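Local coordinates for putative surface anchored protein (Clostridium perfringens B, PDB 4NI6) that probably forms part of the stalk of a cell-surface adhesin, as one of its repeated Ig-like domains stabilised by an internal ester cross-link, at residues A[14-24]-A[133-142]; A[49-57]-A[83-93]. All blocks are in the same frame, centred on the assembly; numbering follows the deposited sequence.

Overall arrangement
Both contacts belong to one Ig-like beta sandwich and lie with their centres about 14 Å apart. Contact 1 is within a sheet: it pairs 20-22 with the last strand of the domain, side by side and parallel. Contact 2 is between sheets, where 49-57 faces 83-93 through apolar side chains. In sequence, both segments of contact 2 fall between those of contact 1. The two meet where Leu92 and Gln93 of contact 2 pack on Leu137 and Val139 of contact 1; Leu137 CD1 lies 3.8 Å from Leu92 CD1. The ester cross-link, from Gln135 CD to Thr5 OG1, starts inside segment 133-142 and ties it to strand 3-9.

Contact 1. Residues A[14-24]-A[133-142]; sequences GSSEKEALVSF and KAQTLIVEKP
Glu19 has CG anti to its carbonyl carbon (chi1 -58°) and then bends at chi2 (85°), which lays its carboxylate across the aliphatic chain of Lys133 and against Ile138 CD1, at the entry to a parallel beta ladder of the Ig-like fold in which 20-22 runs beside 136-139. Lys133 also starts with CG anti to the carbonyl carbon but runs straight beyond it, and its CE lies 3.5 Å from Glu19 OE2. The charged ends do not touch directly; a water joins them by donating to Glu19 OE1 and accepting from Lys133 NZ. In the ladder Thr136 O receives Ala20 N, Ala20 O receives Ile138 N, Ile138 O receives Val22 N, and Val22 O receives Glu140 N at 2.7 Å. The four bonds alternate between the strands, as in a parallel ladder, and the third is almost straight (176°). Ala20, Val22, Leu137 and Val139 turn to the buried face, where Val22 and Leu137 also reach strands 3-9 and 31-39; small and branched apolar groups suit this interior. On the other face Leu21 lies alongside Ile138, CD2 to CB 3.9 Å, its CD1 close to Glu140 OE2. Before the ladder, Ser15 OG accepts from Glu17 N in an ST turn, and one water links Ser16 O to Lys133 N. Gln135 takes no part in this contact; its side chain points away to its ester bond with Thr5. At the far end Pro142 covers one face of the Phe24 ring in a CH-pi contact, with CG 3.8 Å from the ring centroid.

Contact 2. Residues A[49-57]-A[83-93]; sequences NLTGKLMHV and WELDFGNQKLQ
The hydrophobic core of the Ig-like sandwich is the setting here: strands 49-57 and 83-90 belong to opposing sheets, their axes 8.6 Å apart at closest approach and inclined at 43°. Side chains fill the gap between the backbones. Leu50 holds CG anti to the backbone N (chi1 179°), and its CD2 reaches the Trp83 indole loosely and, in one of two conformers of Leu85, Leu85 CD1 at 3.9 Å. Gly52 suits the middle of the strand because a side chain here would point at the other strand and crowd the Phe87 ring. In that same conformer Leu85 CD1 lies 3.8 Å from Gly52 N, and Phe87 pushes its ring in beside it. The ring meets the strand by its edge, CE1 lying 3.5 Å from Gly52 O, with Lys53 N in the ring plane. Leu54 CB lies over a ring face at longer range. Farther along, Leu54 CD2 touches Gln90 CG and Leu92 CD2, both at 4.1 Å. The bend of Gln90 at chi2 (-70°) turns its amide back to donate from NE2 to Phe87 O. Trp83 stacks on Tyr39, and Ile37 of strand 31-39 touches both Leu50 and Leu85. Strand 49-57 is flanked within its own sheet by 63-74 and 97-106, whereas 81-90 is the outermost strand of the opposing four-stranded sheet, next to 31-39.

Contact 1. Residues A[14-24]-A[133-142]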
# COMPACT_ATOMS: atom_id res chain seq x y z
N GLY A 14 -4.05 -10.54 1.60
CA GLY A 14 -4.58 -10.22 2.92
C GLY A 14 -6.10 -10.01 2.80
O GLY A 14 -6.63 -9.89 1.70
N SER A 15 -6.82 -10.03 3.92
CA SER A 15 -8.23 -9.61 3.94
C SER A 15 -8.45 -8.85 5.25
O SER A 15 -7.59 -8.87 6.13
CB SER A 15 -9.16 -10.82 3.90
OG SER A 15 -9.37 -11.32 5.20
N SER A 16 -9.59 -8.17 5.37
CA SER A 16 -9.87 -7.41 6.58
C SER A 16 -9.85 -8.24 7.86
O SER A 16 -9.66 -7.70 8.95
CB SER A 16 -11.20 -6.68 6.46
OG SER A 16 -11.26 -5.64 7.41
N GLU A 17 -10.10 -9.54 7.74
CA GLU A 17 -10.09 -10.38 8.92
C GLU A 17 -8.87 -11.28 9.08
O GLU A 17 -8.76 -11.94 10.09
CB GLU A 17 -11.37 -11.20 9.02
CG GLU A 17 -11.57 -12.20 7.91
CD GLU A 17 -12.77 -13.08 8.20
OE1 GLU A 17 -13.15 -13.20 9.39
OE2 GLU A 17 -13.39 -13.57 7.24
N LYS A 18 -7.96 -11.29 8.11
CA LYS A 18 -6.80 -12.22 8.21
C LYS A 18 -5.65 -11.70 7.38
O LYS A 18 -5.78 -11.48 6.17
CB LYS A 18 -7.20 -13.64 7.73
CG LYS A 18 -6.09 -14.69 7.79
CD LYS A 18 -6.55 -15.96 7.07
CE LYS A 18 -5.45 -17.02 7.02
NZ LYS A 18 -5.94 -18.28 6.39
N GLU A 19 -4.51 -11.49 8.04
CA GLU A 19 -3.29 -11.08 7.36
C GLU A 19 -2.88 -12.12 6.32
O GLU A 19 -3.17 -13.32 6.48
CB GLU A 19 -2.14 -10.94 8.39
CG GLU A 19 -2.36 -9.96 9.54
CD GLU A 19 -3.11 -10.52 10.74
OE1 GLU A 19 -3.66 -11.66 10.70
OE2 GLU A 19 -3.08 -9.79 11.77
N ALA A 20 -2.19 -11.68 5.27
CA ALA A 20 -1.56 -12.63 4.32
C ALA A 20 -0.45 -13.39 5.04
O ALA A 20 0.44 -12.79 5.59
CB ALA A 20 -0.96 -11.87 3.16
N LEU A 21 -0.53 -14.72 5.01
CA LEU A 21 0.47 -15.52 5.67
C LEU A 21 1.51 -16.08 4.68
O LEU A 21 1.17 -16.57 3.59
CB LEU A 21 -0.20 -16.69 6.41
CG LEU A 21 -1.12 -16.31 7.56
CD1 LEU A 21 -1.74 -17.52 8.23
CD2 LEU A 21 -0.45 -15.40 8.57
N VAL A 22 2.76 -15.90 5.05
CA VAL A 22 3.87 -16.53 4.33
C VAL A 22 4.47 -17.63 5.19
O VAL A 22 4.85 -17.37 6.32
CB VAL A 22 4.98 -15.48 4.02
CG1 VAL A 22 6.12 -16.14 3.24
CG2 VAL A 22 4.43 -14.28 3.27
N SER A 23 4.47 -18.86 4.69
CA SER A 23 5.01 -19.95 5.49
C SER A 23 6.48 -19.74 5.74
O SER A 23 7.19 -19.11 4.95
CB SER A 23 4.79 -21.30 4.82
OG SER A 23 5.60 -21.41 3.67
N PHE A 24 6.96 -20.44 6.75
CA PHE A 24 8.38 -20.41 7.07
C PHE A 24 9.22 -20.84 5.86
O PHE A 24 10.15 -20.13 5.47
CB PHE A 24 8.66 -21.31 8.27
CG PHE A 24 10.10 -21.55 8.49
CD1 PHE A 24 10.92 -20.53 8.92
CD2 PHE A 24 10.63 -22.81 8.36
CE1 PHE A 24 12.28 -20.68 8.95
CE2 PHE A 24 12.00 -23.01 8.50
CZ PHE A 24 12.81 -21.96 8.89
N LYS A 133 -5.67 -5.40 8.54
CA LYS A 133 -5.18 -6.73 8.18
C LYS A 133 -5.11 -6.96 6.68
O LYS A 133 -4.33 -7.81 6.22
CB LYS A 133 -5.98 -7.83 8.89
CG LYS A 133 -5.86 -7.76 10.39
CD LYS A 133 -6.65 -8.87 11.06
CE LYS A 133 -6.34 -8.96 12.54
NZ LYS A 133 -7.19 -9.96 13.25
N ALA A 134 -5.97 -6.27 5.91
CA ALA A 134 -5.95 -6.48 4.47
C ALA A 134 -4.64 -6.03 3.85
O ALA A 134 -4.30 -6.48 2.75
CB ALA A 134 -7.14 -5.80 3.79
N GLN A 135 -3.96 -5.10 4.51
CA GLN A 135 -2.68 -4.55 4.07
C GLN A 135 -1.48 -5.22 4.71
O GLN A 135 -0.35 -4.76 4.54
CB GLN A 135 -2.62 -3.03 4.38
CG GLN A 135 -3.72 -2.23 3.71
CD GLN A 135 -3.51 -2.07 2.22
OE1 GLN A 135 -2.71 -2.69 1.56
N THR A 136 -1.73 -6.26 5.53
CA THR A 136 -0.71 -6.82 6.41
C THR A 136 -0.33 -8.24 5.97
O THR A 136 -1.16 -9.00 5.55
CB THR A 136 -1.24 -6.83 7.86
OG1 THR A 136 -1.61 -5.51 8.24
CG2 THR A 136 -0.20 -7.28 8.88
N LEU A 137 0.97 -8.55 6.12
CA LEU A 137 1.46 -9.90 5.96
C LEU A 137 2.23 -10.29 7.21
O LEU A 137 2.83 -9.47 7.87
CB LEU A 137 2.27 -10.04 4.68
CG LEU A 137 3.65 -9.38 4.66
CD1 LEU A 137 4.73 -10.35 5.16
CD2 LEU A 137 4.06 -8.84 3.30
N ILE A 138 2.25 -11.59 7.50
CA ILE A 138 3.05 -12.15 8.60
C ILE A 138 3.89 -13.31 8.07
O ILE A 138 3.36 -14.11 7.30
CB ILE A 138 2.14 -12.68 9.73
CG1 ILE A 138 1.37 -11.52 10.39
CG2 ILE A 138 2.97 -13.42 10.79
CD1 ILE A 138 0.22 -11.94 11.29
N VAL A 139 5.21 -13.27 8.32
CA VAL A 139 6.06 -14.41 7.95
C VAL A 139 6.16 -15.42 9.08
O VAL A 139 6.45 -15.00 10.20
CB VAL A 139 7.46 -13.93 7.59
CG1 VAL A 139 8.27 -15.11 7.04
CG2 VAL A 139 7.41 -12.80 6.57
N GLU A 140 5.49 -16.55 8.86
CA GLU A 140 5.30 -17.53 9.94
C GLU A 140 6.61 -18.12 10.49
O GLU A 140 7.56 -18.30 9.75
CB GLU A 140 4.35 -18.64 9.48
CG GLU A 140 2.97 -18.14 9.08
CD GLU A 140 2.11 -19.23 8.47
OE1 GLU A 140 2.62 -19.98 7.61
OE2 GLU A 140 0.93 -19.35 8.88
N LYS A 141 6.63 -18.38 11.80
CA LYS A 141 7.74 -19.09 12.47
C LYS A 141 7.68 -20.61 12.26
O LYS A 141 6.61 -21.16 12.01
CB LYS A 141 7.73 -18.79 13.97
CG LYS A 141 7.93 -17.31 14.27
CD LYS A 141 8.30 -17.03 15.71
CE LYS A 141 7.16 -17.34 16.67
NZ LYS A 141 7.29 -16.59 17.95
N PRO A 142 8.83 -21.30 12.41
CA PRO A 142 8.90 -22.72 12.04
C PRO A 142 7.90 -23.57 12.81
O PRO A 142 7.74 -23.34 14.06
CB PRO A 142 10.32 -23.12 12.44
CG PRO A 142 11.14 -21.88 12.42
CD PRO A 142 10.17 -20.70 12.57
O HOH W 1 -8.35 -5.38 9.72
O HOH W 2 -5.73 -12.40 12.31
O HOH W 3 5.33 -21.95 8.58

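Contact 2. Residues A[49-57]-A[83-93]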
# COMPACT_ATOMS: atom_id res chain seq x y z
N ASN A 49 0.85 11.08 -7.92
CA ASN A 49 2.04 10.40 -7.44
C ASN A 49 1.59 9.42 -6.36
O ASN A 49 1.10 9.83 -5.31
CB ASN A 49 2.97 11.42 -6.76
CG ASN A 49 3.15 12.76 -7.53
OD1 ASN A 49 3.02 13.86 -6.95
ND2 ASN A 49 3.57 12.68 -8.77
N LEU A 50 1.80 8.11 -6.59
CA LEU A 50 1.42 7.07 -5.63
C LEU A 50 2.67 6.58 -4.93
O LEU A 50 3.56 6.02 -5.59
CB LEU A 50 0.72 5.93 -6.35
CG LEU A 50 0.29 4.78 -5.42
CD1 LEU A 50 -0.78 5.21 -4.44
CD2 LEU A 50 -0.16 3.55 -6.20
N THR A 51 2.76 6.84 -3.64
CA THR A 51 3.88 6.29 -2.83
C THR A 51 3.37 5.19 -1.93
O THR A 51 2.49 5.38 -1.11
CB THR A 51 4.51 7.38 -1.96
OG1 THR A 51 5.06 8.39 -2.80
CG2 THR A 51 5.64 6.78 -1.07
N GLY A 52 3.96 4.00 -2.10
CA GLY A 52 3.70 2.87 -1.21
C GLY A 52 4.89 2.58 -0.35
O GLY A 52 6.02 2.75 -0.78
N LYS A 53 4.61 2.29 0.91
CA LYS A 53 5.65 1.94 1.87
C LYS A 53 5.32 0.62 2.52
O LYS A 53 4.18 0.34 2.89
CB LYS A 53 5.77 3.01 2.93
CG LYS A 53 6.30 4.33 2.38
CD LYS A 53 6.35 5.41 3.43
CE LYS A 53 6.86 6.71 2.83
NZ LYS A 53 8.23 6.49 2.26
N LEU A 54 6.35 -0.22 2.67
CA LEU A 54 6.23 -1.47 3.41
C LEU A 54 6.88 -1.23 4.78
O LEU A 54 8.07 -0.92 4.84
CB LEU A 54 6.94 -2.61 2.67
CG LEU A 54 6.81 -4.00 3.26
CD1 LEU A 54 5.35 -4.44 3.32
CD2 LEU A 54 7.64 -4.99 2.46
N MET A 55 6.08 -1.33 5.83
CA MET A 55 6.52 -0.99 7.19
C MET A 55 6.59 -2.25 8.06
O MET A 55 5.63 -3.02 8.09
CB MET A 55 5.50 -0.05 7.82
CG MET A 55 5.19 1.20 6.99
SD MET A 55 6.62 2.27 6.63
CE MET A 55 6.92 2.88 8.27
N HIS A 56 7.71 -2.44 8.74
CA HIS A 56 7.84 -3.47 9.76
C HIS A 56 7.15 -2.99 11.01
O HIS A 56 7.42 -1.90 11.52
CB HIS A 56 9.33 -3.70 9.98
CG HIS A 56 9.66 -4.70 11.04
ND1 HIS A 56 10.86 -4.70 11.64
CD2 HIS A 56 8.93 -5.74 11.61
CE1 HIS A 56 10.94 -5.74 12.50
NE2 HIS A 56 9.77 -6.36 12.51
N VAL A 57 6.15 -3.76 11.44
CA VAL A 57 5.36 -3.44 12.64
C VAL A 57 5.92 -4.17 13.85
O VAL A 57 5.85 -5.40 13.92
CB VAL A 57 3.89 -3.90 12.49
CG1 VAL A 57 3.06 -3.47 13.69
CG2 VAL A 57 3.30 -3.38 11.19
N TRP A 83 -5.57 0.53 -8.91
CA TRP A 83 -4.16 0.57 -9.29
C TRP A 83 -3.45 -0.61 -8.66
O TRP A 83 -3.96 -1.21 -7.72
CB TRP A 83 -3.49 1.84 -8.80
CG TRP A 83 -4.04 3.11 -9.39
CD1 TRP A 83 -4.31 3.39 -10.72
CD2 TRP A 83 -4.20 4.37 -8.68
NE1 TRP A 83 -4.76 4.68 -10.84
CE2 TRP A 83 -4.66 5.34 -9.66
CE3 TRP A 83 -4.14 4.74 -7.37
CZ2 TRP A 83 -4.99 6.65 -9.30
CZ3 TRP A 83 -4.37 6.06 -7.02
CH2 TRP A 83 -4.86 6.99 -7.97
N GLU A 84 -2.24 -0.88 -9.13
CA GLU A 84 -1.34 -1.86 -8.53
C GLU A 84 0.01 -1.21 -8.28
O GLU A 84 0.45 -0.37 -9.07
CB GLU A 84 -1.18 -3.07 -9.45
CG GLU A 84 -2.49 -3.80 -9.59
CD GLU A 84 -2.35 -5.05 -10.42
OE1 GLU A 84 -1.25 -5.64 -10.40
OE2 GLU A 84 -3.32 -5.43 -11.09
N LEU A 85 0.71 -1.71 -7.25
CA LEU A 85 2.05 -1.24 -6.91
C LEU A 85 2.88 -2.44 -6.47
O LEU A 85 2.52 -3.13 -5.52
CB LEU A 85 1.99 -0.21 -5.77
CG LEU A 85 3.35 0.42 -5.45
CD1 LEU A 85 3.23 1.90 -5.15
CD2 LEU A 85 3.95 -0.28 -4.27
N ASP A 86 3.96 -2.72 -7.19
CA ASP A 86 4.74 -3.95 -7.00
C ASP A 86 6.06 -3.57 -6.33
O ASP A 86 6.87 -2.85 -6.92
CB ASP A 86 5.01 -4.57 -8.39
CG ASP A 86 5.63 -5.95 -8.34
OD1 ASP A 86 6.01 -6.39 -7.24
OD2 ASP A 86 5.69 -6.59 -9.42
N PHE A 87 6.28 -4.05 -5.10
CA PHE A 87 7.52 -3.80 -4.40
C PHE A 87 8.63 -4.75 -4.84
O PHE A 87 9.77 -4.62 -4.41
CB PHE A 87 7.36 -3.96 -2.87
CG PHE A 87 6.49 -2.90 -2.23
CD1 PHE A 87 7.04 -1.69 -1.82
CD2 PHE A 87 5.18 -3.18 -1.89
CE1 PHE A 87 6.25 -0.71 -1.25
CE2 PHE A 87 4.39 -2.20 -1.29
CZ PHE A 87 4.93 -0.97 -0.96
N GLY A 88 8.28 -5.77 -5.62
CA GLY A 88 9.22 -6.82 -5.99
C GLY A 88 9.59 -7.71 -4.83
O GLY A 88 8.91 -7.76 -3.80
N ASN A 89 10.70 -8.41 -5.01
CA ASN A 89 11.19 -9.35 -4.00
C ASN A 89 11.75 -8.63 -2.78
O ASN A 89 12.55 -7.71 -2.92
CB ASN A 89 12.28 -10.24 -4.61
CG ASN A 89 12.81 -11.29 -3.64
OD1 ASN A 89 13.70 -11.01 -2.84
ND2 ASN A 89 12.11 -12.41 -3.56
N GLN A 90 11.26 -9.01 -1.60
CA GLN A 90 11.68 -8.39 -0.36
C GLN A 90 12.22 -9.46 0.56
O GLN A 90 11.61 -10.51 0.74
CB GLN A 90 10.50 -7.67 0.29
CG GLN A 90 9.96 -6.52 -0.56
CD GLN A 90 10.94 -5.36 -0.61
OE1 GLN A 90 11.58 -5.06 0.39
NE2 GLN A 90 11.00 -4.66 -1.73
N LYS A 91 13.36 -9.18 1.15
CA LYS A 91 13.96 -10.18 2.02
C LYS A 91 13.54 -9.97 3.48
O LYS A 91 14.16 -9.18 4.20
CB LYS A 91 15.50 -10.27 1.83
CG LYS A 91 15.98 -10.71 0.43
CD LYS A 91 15.98 -12.22 0.21
CE LYS A 91 16.33 -12.57 -1.24
NZ LYS A 91 17.81 -12.50 -1.49
N LEU A 92 12.33 -10.44 3.78
CA LEU A 92 11.65 -10.22 5.07
C LEU A 92 12.06 -11.20 6.18
O LEU A 92 12.65 -12.26 5.91
CB LEU A 92 10.13 -10.26 4.89
CG LEU A 92 9.61 -9.28 3.82
CD1 LEU A 92 8.09 -9.31 3.74
CD2 LEU A 92 10.07 -7.86 4.13
N GLN A 93 11.82 -10.81 7.44
CA GLN A 93 12.33 -11.56 8.60
C GLN A 93 11.27 -12.56 9.04
O GLN A 93 10.11 -12.21 9.32
CB GLN A 93 12.65 -10.60 9.75
CG GLN A 93 13.94 -9.80 9.56
CD GLN A 93 14.07 -8.64 10.54
OE1 GLN A 93 14.55 -7.51 10.15
NE2 GLN A 93 13.70 -8.92 11.82